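Local coordinates for general odorant-binding protein 28a (Drosophila melanogaster, PDB 6QQ4) that probably binds and carries small hydrophobic odorants and is involved in detecting the floral odour beta-ionone, at residues Q28-K33 with C43-V48; S37-K42 with H100-E105. All blocks are in the same frame, centred on the assembly; numbering follows the deposited sequence. Where two conformers were deposited one is given.

In the fold
From the N terminus, helix 2-20 leads into helix 24-31, and the loop after it carries the chain into helix 39-52. Interaction 1 closes this short connection by setting the end of helix 24-31 against the middle of helix 39-52. Interaction 2 spans much more of the chain: it brings the first turn of helix 39-52 to the start of helix 100-117. The two cross, since Ser37-Lys42 lies between the segments of interaction 1 while His100-Glu105 lies beyond both. Helix 39-52 serves both, and they are joined directly by the Cys43-Cys101 disulfide, by packing of Ala46 on Ala104 and by a probable Glu29-Ser37 hydrogen bond.

Interaction 1. Residues Q28-K33 with C43-V48; sequences QEMVKK and CLRACV
Glu29 and Met30, in the last turn of helix 24-31, meet Leu44, Arg45 and Val48 of helix 39-52 in a buried helix-helix contact of the all-helical, disulfide-bonded odorant-binding protein fold. No hydrogen bond crosses it. Glu29 offers its CB to the edge of the Arg45 guanidinium, in the plane of that group, with CB 3.5 Å from Arg45 NH2. Beyond CB the chain leads away from the guanidinium: Glu29 OE1 lies 4.3 Å from Arg45 NH2 but well out of the guanidinium plane, so the charges are near without an N-H pointing at the oxygen. The stronger partner of this carboxylate is Ser37, bonded to OE2. Arg45 is buried, and its NH1 is hydrogen-bonded to Gln34 O in the loop joining the two helices. A bound pentaethylene glycol, probably from crystallisation, lies near the Arg45 side chain, consistent with a pocket there.

Met30 contributes the largest share of the buried surface. Its side chain and that of Arg45 run past one another in opposite directions, placing Met30 CG 3.6 Å from Arg45 NE. Beyond this the thioether lies against leucine, with SD 3.7 Å from Leu44 CD2, and a bend at the last torsion (chi3 71°) directs the methyl toward valine, where Met30 CE meets Val48 CG2 tip to tip at 4.1 Å. Beyond the helix, Lys33 turns to positive phi and closes a Schellman motif with two bonds back into the last turn; one of these is Lys33 N to Met30 O, 2.9 Å.

Interaction 2. Residues S37-K42 with H100-E105; sequences STYAGK and HCEAAE
Lys42 and Tyr39, on the first turn of helix 39-52, pack against Cys101, Glu102 and Glu105 at the start of helix 100-117. The backbones come close, with Lys42 CA and Cys101 CA 5.1 Å apart, and contact is made mainly through the aliphatic part of the lysine. Its CB touches the Cys101 carbonyl oxygen at 3.6 Å, while CG rests 3.8 Å from Glu105 CB, the two side chains crossing at about a right angle. Fully extended beyond CG, Lys42 carries its ammonium past this apolar contact. In one of the two conformers of Glu102 a water can bridge Lys42 NZ and Glu102 OE2, a tentative link between opposite charges that form no direct salt bridge.

Tyr39 packs on Cys101, with CZ 4.0 Å from Cys101 CB, and Cys101 SG approaches obliquely, 5.0 Å from the ring centroid, in a sulfur-aromatic contact. With CG trans to the backbone nitrogen (chi1 -176°), the ring also reaches across to Glu102, whose CG, in the conformer described, lies at the ring edge, near its plane, 4.0 Å from Tyr39 CE1.

Further out, Asp99 accounts for the tyrosine hydroxyl, bonded to OH through OD2, and its OD1 also bonds Glu102 N. Thr38 is the N-cap of helix 39-52, its OG1 accepting from Gly41 N at 3.1 Å. Glu105 OE2 is held by Ala36 N in the loop before helix 39-52.

The Cys43-Cys101 disulfide, one of the three of this PBP/GOBP-family protein, joins helix 39-52 covalently to helix 100-117 beside this partly buried contact, and one turn further along helix 100-117, Ala104 packs on Ala46 and Met49 of helix 39-52.

Interaction 1. Residues Q28-K33 with C43-V48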
ATOM      1  N   GLN A  28      -3.203 -10.982   7.576  1.00 38.89           N
ATOM      2  CA  GLN A  28      -4.404 -10.462   8.242  1.00 42.40           C
ATOM      3  C   GLN A  28      -4.242  -8.992   8.625  1.00 37.33           C
ATOM      4  O   GLN A  28      -5.161  -8.189   8.435  1.00 36.88           O
ATOM      5  CB  GLN A  28      -4.749 -11.304   9.477  1.00 45.25           C
ATOM      6  CG  GLN A  28      -6.200 -11.800   9.487  1.00 54.44           C
ATOM      7  CD  GLN A  28      -6.438 -12.919  10.491  1.00 62.72           C
ATOM      8  OE1 GLN A  28      -5.573 -13.771  10.709  1.00 66.53           O
ATOM      9  NE2 GLN A  28      -7.617 -12.924  11.105  1.00 64.11           N
ATOM     10  N   GLU A  29      -3.069  -8.626   9.133  1.00 34.68           N
ATOM     11  CA  GLU A  29      -2.798  -7.217   9.408  1.00 34.72           C
ATOM     12  C   GLU A  29      -3.002  -6.346   8.172  1.00 31.26           C
ATOM     13  O   GLU A  29      -3.504  -5.227   8.273  1.00 33.31           O
ATOM     14  CB  GLU A  29      -1.378  -7.033   9.949  1.00 34.22           C
ATOM     15  CG  GLU A  29      -1.173  -7.707  11.269  1.00 36.44           C
ATOM     16  CD  GLU A  29       0.151  -7.356  11.924  1.00 36.52           C
ATOM     17  OE1 GLU A  29       1.111  -6.981  11.218  1.00 38.01           O
ATOM     18  OE2 GLU A  29       0.215  -7.444  13.161  1.00 43.07           O
ATOM     19  N   MET A  30      -2.619  -6.853   7.007  1.00 35.53           N
ATOM     20  CA  MET A  30      -2.801  -6.101   5.767  1.00 32.32           C
ATOM     21  C   MET A  30      -4.269  -5.885   5.407  1.00 34.23           C
ATOM     22  O   MET A  30      -4.663  -4.758   5.102  1.00 35.02           O
ATOM     23  CB  MET A  30      -2.119  -6.800   4.598  1.00 36.45           C
ATOM     24  CG  MET A  30      -0.679  -6.449   4.356  1.00 38.85           C
ATOM     25  SD  MET A  30      -0.154  -7.044   2.718  1.00 52.37           S
ATOM     26  CE  MET A  30      -1.035  -5.948   1.613  1.00 41.22           C
ATOM     27  N   VAL A  31      -5.073  -6.958   5.418  1.00 37.19           N
ATOM     28  CA  VAL A  31      -6.477  -6.846   5.008  1.00 38.53           C
ATOM     29  C   VAL A  31      -7.205  -5.877   5.909  1.00 35.81           C
ATOM     30  O   VAL A  31      -8.116  -5.174   5.476  1.00 39.81           O
ATOM     31  CB  VAL A  31      -7.262  -8.206   5.038  1.00 44.58           C
ATOM     32  CG1 VAL A  31      -6.617  -9.213   4.191  1.00 48.65           C
ATOM     33  CG2 VAL A  31      -7.408  -8.758   6.438  1.00 41.51           C
ATOM     34  N   LYS A  32      -6.778  -5.837   7.165  1.00 38.31           N
ATOM     35  CA  LYS A  32      -7.437  -5.046   8.187  1.00 39.01           C
ATOM     36  C   LYS A  32      -6.858  -3.643   8.212  1.00 34.16           C
ATOM     37  O   LYS A  32      -7.263  -2.817   9.027  1.00 38.57           O
ATOM     38  CB  LYS A  32      -7.294  -5.717   9.555  1.00 37.85           C
ATOM     39  CG  LYS A  32      -7.923  -7.105   9.628  1.00 45.61           C
ATOM     40  CD  LYS A  32      -7.610  -7.783  10.953  1.00 47.89           C
ATOM     41  CE  LYS A  32      -8.288  -9.145  11.067  1.00 56.79           C
ATOM     42  NZ  LYS A  32      -7.888  -9.878  12.309  1.00 51.13           N
ATOM     43  N   LYS A  33      -5.918  -3.388   7.310  1.00 31.08           N
ATOM     44  CA  LYS A  33      -5.297  -2.077   7.179  1.00 37.00           C
ATOM     45  C   LYS A  33      -4.711  -1.597   8.499  1.00 34.51           C
ATOM     46  O   LYS A  33      -4.980  -0.492   8.950  1.00 28.79           O
ATOM     47  CB  LYS A  33      -6.307  -1.065   6.632  1.00 37.44           C
ATOM     48  CG  LYS A  33      -6.666  -1.324   5.160  1.00 40.23           C
ATOM     49  CD  LYS A  33      -8.160  -1.211   4.929  1.00 49.31           C
ATOM     50  CE  LYS A  33      -8.564  -1.788   3.583  1.00 48.68           C
ATOM     51  NZ  LYS A  33     -10.046  -1.810   3.431  1.00 59.54           N
ATOM     52  N   CYS A  43       8.092  -6.131   4.701  1.00 23.27           N
ATOM     53  CA  CYS A  43       8.639  -6.559   3.423  1.00 25.33           C
ATOM     54  C   CYS A  43       7.503  -7.125   2.547  1.00 26.34           C
ATOM     55  O   CYS A  43       7.538  -6.999   1.330  1.00 26.88           O
ATOM     56  CB  CYS A  43       9.756  -7.590   3.614  1.00 28.00           C
ATOM     57  SG  CYS A  43      11.305  -6.922   4.279  1.00 26.23           S
ATOM     58  N   LEU A  44       6.500  -7.748   3.162  1.00 26.16           N
ATOM     59  CA  LEU A  44       5.346  -8.217   2.394  1.00 27.18           C
ATOM     60  C   LEU A  44       4.726  -7.007   1.697  1.00 29.74           C
ATOM     61  O   LEU A  44       4.501  -6.994   0.493  1.00 27.41           O
ATOM     62  CB  LEU A  44       4.325  -8.922   3.289  1.00 30.04           C
ATOM     63  CG  LEU A  44       2.996  -9.343   2.646  1.00 34.45           C
ATOM     64  CD1 LEU A  44       3.228 -10.343   1.515  1.00 29.15           C
ATOM     65  CD2 LEU A  44       2.050  -9.920   3.684  1.00 31.58           C
ATOM     66  N   ARG A  45       4.499  -5.961   2.466  1.00 29.45           N
ATOM     67  CA  ARG A  45       3.924  -4.747   1.923  1.00 32.09           C
ATOM     68  C   ARG A  45       4.764  -4.116   0.823  1.00 30.95           C
ATOM     69  O   ARG A  45       4.207  -3.623  -0.159  1.00 30.12           O
ATOM     70  CB  ARG A  45       3.677  -3.760   3.054  1.00 27.45           C
ATOM     71  CG  ARG A  45       2.520  -4.252   3.907  1.00 33.43           C
ATOM     72  CD  ARG A  45       2.489  -3.642   5.284  1.00 33.67           C
ATOM     73  NE  ARG A  45       1.613  -4.410   6.166  1.00 33.41           N
ATOM     74  CZ  ARG A  45       0.734  -3.863   7.001  1.00 37.29           C
ATOM     75  NH1 ARG A  45       0.623  -2.532   7.065  1.00 32.25           N
ATOM     76  NH2 ARG A  45      -0.029  -4.643   7.760  1.00 26.27           N
ATOM     77  N   ALA A  46       6.087  -4.155   0.951  1.00 27.96           N
ATOM     78  CA  ALA A  46       6.964  -3.645  -0.117  1.00 28.07           C
ATOM     79  C   ALA A  46       6.758  -4.425  -1.409  1.00 32.77           C
ATOM     80  O   ALA A  46       6.720  -3.854  -2.488  1.00 28.01           O
ATOM     81  CB  ALA A  46       8.425  -3.717   0.298  1.00 23.56           C
ATOM     82  N   CYS A  47       6.630  -5.737  -1.269  1.00 27.91           N
ATOM     83  CA  CYS A  47       6.483  -6.633  -2.410  1.00 34.30           C
ATOM     84  C   CYS A  47       5.162  -6.372  -3.144  1.00 36.02           C
ATOM     85  O   CYS A  47       5.106  -6.372  -4.373  1.00 32.67           O
ATOM     86  CB  CYS A  47       6.567  -8.090  -1.950  1.00 29.56           C
ATOM     87  SG  CYS A  47       6.416  -9.342  -3.283  1.00 42.10           S
ATOM     88  N   VAL A  48       4.101  -6.141  -2.390  1.00 30.89           N
ATOM     89  CA  VAL A  48       2.829  -5.771  -2.989  1.00 34.53           C
ATOM     90  C   VAL A  48       2.892  -4.401  -3.680  1.00 35.62           C
ATOM     91  O   VAL A  48       2.462  -4.256  -4.823  1.00 40.57           O
ATOM     92  CB  VAL A  48       1.710  -5.760  -1.939  1.00 36.32           C
ATOM     93  CG1 VAL A  48       0.446  -5.158  -2.520  1.00 36.45           C
ATOM     94  CG2 VAL A  48       1.459  -7.180  -1.444  1.00 36.12           C
TER

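Interaction 2. Residues S37-K42 with H100-E105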
ATOM      1  N   SER A  37       3.243  -5.444  12.228  1.00 30.20           N
ATOM      2  CA  SER A  37       3.857  -5.667  13.535  1.00 31.34           C
ATOM      3  C   SER A  37       5.156  -6.468  13.425  1.00 29.01           C
ATOM      4  O   SER A  37       5.847  -6.658  14.418  1.00 34.35           O
ATOM      5  CB  SER A  37       2.881  -6.378  14.480  1.00 35.85           C
ATOM      6  OG  SER A  37       2.599  -7.683  14.022  1.00 37.60           O
ATOM      7  N   THR A  38       5.492  -6.927  12.218  1.00 28.80           N
ATOM      8  CA  THR A  38       6.746  -7.649  11.973  1.00 25.65           C
ATOM      9  C   THR A  38       7.470  -7.074  10.762  1.00 28.31           C
ATOM     10  O   THR A  38       6.849  -6.445   9.912  1.00 26.68           O
ATOM     11  CB  THR A  38       6.514  -9.170  11.732  1.00 31.38           C
ATOM     12  OG1 THR A  38       5.899  -9.368  10.461  1.00 30.83           O
ATOM     13  CG2 THR A  38       5.604  -9.782  12.815  1.00 27.97           C
ATOM     14  N   TYR A  39       8.783  -7.297  10.686  1.00 26.65           N
ATOM     15  CA  TYR A  39       9.603  -6.822   9.563  1.00 24.83           C
ATOM     16  C   TYR A  39       9.208  -7.507   8.259  1.00 26.40           C
ATOM     17  O   TYR A  39       9.161  -6.878   7.200  1.00 28.06           O
ATOM     18  CB  TYR A  39      11.084  -7.057   9.861  1.00 23.50           C
ATOM     19  CG  TYR A  39      12.031  -6.520   8.823  1.00 22.90           C
ATOM     20  CD1 TYR A  39      12.273  -5.155   8.710  1.00 25.78           C
ATOM     21  CD2 TYR A  39      12.684  -7.376   7.957  1.00 24.45           C
ATOM     22  CE1 TYR A  39      13.127  -4.663   7.756  1.00 20.47           C
ATOM     23  CE2 TYR A  39      13.549  -6.904   7.012  1.00 28.54           C
ATOM     24  CZ  TYR A  39      13.763  -5.556   6.901  1.00 29.75           C
ATOM     25  OH  TYR A  39      14.634  -5.123   5.930  1.00 25.14           O
ATOM     26  N   ALA A  40       8.946  -8.809   8.344  1.00 29.19           N
ATOM     27  CA  ALA A  40       8.494  -9.578   7.191  1.00 28.16           C
ATOM     28  C   ALA A  40       7.198  -9.001   6.621  1.00 26.07           C
ATOM     29  O   ALA A  40       7.007  -8.963   5.409  1.00 25.73           O
ATOM     30  CB  ALA A  40       8.301 -11.039   7.579  1.00 27.99           C
ATOM     31  N   GLY A  41       6.302  -8.567   7.505  1.00 24.40           N
ATOM     32  CA  GLY A  41       5.071  -7.927   7.087  1.00 26.66           C
ATOM     33  C   GLY A  41       5.342  -6.602   6.387  1.00 24.85           C
ATOM     34  O   GLY A  41       4.649  -6.237   5.446  1.00 25.30           O
ATOM     35  N   LYS A  42       6.345  -5.868   6.853  1.00 23.20           N
ATOM     36  CA  LYS A  42       6.788  -4.668   6.132  1.00 25.82           C
ATOM     37  C   LYS A  42       7.340  -5.035   4.752  1.00 26.75           C
ATOM     38  O   LYS A  42       7.111  -4.327   3.748  1.00 27.37           O
ATOM     39  CB  LYS A  42       7.866  -3.925   6.913  1.00 27.49           C
ATOM     40  CG  LYS A  42       7.420  -3.384   8.266  1.00 24.23           C
ATOM     41  CD  LYS A  42       8.571  -2.627   8.925  1.00 21.62           C
ATOM     42  CE  LYS A  42       8.178  -2.144  10.298  1.00 30.43           C
ATOM     43  NZ  LYS A  42       9.350  -1.481  10.965  1.00 35.91           N
ATOM     44  N   HIS A 100      13.885  -0.727   1.763  1.00 23.76           N
ATOM     45  CA  HIS A 100      12.630  -0.666   1.001  1.00 24.63           C
ATOM     46  C   HIS A 100      11.436  -1.238   1.778  1.00 26.07           C
ATOM     47  O   HIS A 100      10.288  -0.811   1.604  1.00 28.98           O
ATOM     48  CB  HIS A 100      12.786  -1.408  -0.333  1.00 27.64           C
ATOM     49  CG  HIS A 100      13.732  -0.744  -1.292  1.00 31.60           C
ATOM     50  ND1 HIS A 100      13.869  -1.149  -2.603  1.00 32.27           N
ATOM     51  CD2 HIS A 100      14.576   0.306  -1.135  1.00 34.76           C
ATOM     52  CE1 HIS A 100      14.763  -0.385  -3.211  1.00 33.61           C
ATOM     53  NE2 HIS A 100      15.212   0.500  -2.339  1.00 31.74           N
ATOM     54  N   CYS A 101      11.712  -2.208   2.632  1.00 24.95           N
ATOM     55  CA  CYS A 101      10.665  -2.785   3.448  1.00 24.03           C
ATOM     56  C   CYS A 101      10.154  -1.733   4.415  1.00 27.92           C
ATOM     57  O   CYS A 101       8.947  -1.510   4.511  1.00 25.16           O
ATOM     58  CB  CYS A 101      11.179  -4.022   4.187  1.00 25.76           C
ATOM     59  SG  CYS A 101      11.734  -5.318   3.081  1.00 27.21           S
ATOM     60  N   GLU A 102      11.085  -1.076   5.110  1.00 26.41           N
ATOM     61  CA  GLU A 102      10.724  -0.011   6.035  0.55 28.05           C
ATOM     62  C   GLU A 102      10.158   1.218   5.286  1.00 30.57           C
ATOM     63  O   GLU A 102       9.302   1.928   5.815  1.00 29.58           O
ATOM     64  CB  GLU A 102      11.937   0.368   6.900  0.55 28.45           C
ATOM     65  CG  GLU A 102      12.289  -0.723   7.919  0.55 29.08           C
ATOM     66  CD  GLU A 102      13.609  -0.503   8.657  0.55 31.08           C
ATOM     67  OE1 GLU A 102      14.443   0.311   8.218  0.55 28.62           O
ATOM     68  OE2 GLU A 102      13.804  -1.155   9.703  0.55 32.27           O
ATOM     69  N   ALA A 103      10.616   1.452   4.065  1.00 27.70           N
ATOM     70  CA  ALA A 103      10.077   2.568   3.281  1.00 31.18           C
ATOM     71  C   ALA A 103       8.619   2.315   2.898  1.00 26.93           C
ATOM     72  O   ALA A 103       7.800   3.244   2.932  1.00 27.92           O
ATOM     73  CB  ALA A 103      10.903   2.808   2.054  1.00 28.16           C
ATOM     74  N   ALA A 104       8.299   1.071   2.535  1.00 26.94           N
ATOM     75  CA  ALA A 104       6.923   0.697   2.191  1.00 25.99           C
ATOM     76  C   ALA A 104       5.988   0.941   3.367  1.00 25.15           C
ATOM     77  O   ALA A 104       4.877   1.447   3.194  1.00 24.65           O
ATOM     78  CB  ALA A 104       6.842  -0.736   1.757  1.00 23.53           C
ATOM     79  N   GLU A 105       6.450   0.630   4.569  1.00 29.07           N
ATOM     80  CA  GLU A 105       5.616   0.812   5.749  1.00 25.17           C
ATOM     81  C   GLU A 105       5.468   2.279   6.168  1.00 26.78           C
ATOM     82  O   GLU A 105       4.432   2.678   6.703  1.00 26.51           O
ATOM     83  CB  GLU A 105       6.176  -0.007   6.914  1.00 30.90           C
ATOM     84  CG  GLU A 105       5.311  -0.016   8.139  1.00 27.74           C
ATOM     85  CD  GLU A 105       3.911  -0.569   7.877  1.00 32.91           C
ATOM     86  OE1 GLU A 105       3.685  -1.156   6.805  1.00 31.18           O
ATOM     87  OE2 GLU A 105       3.037  -0.444   8.764  1.00 33.12           O
TER
HETATM   88  O   HOH W   1      11.786  -1.988  11.410  1.00 38.25           O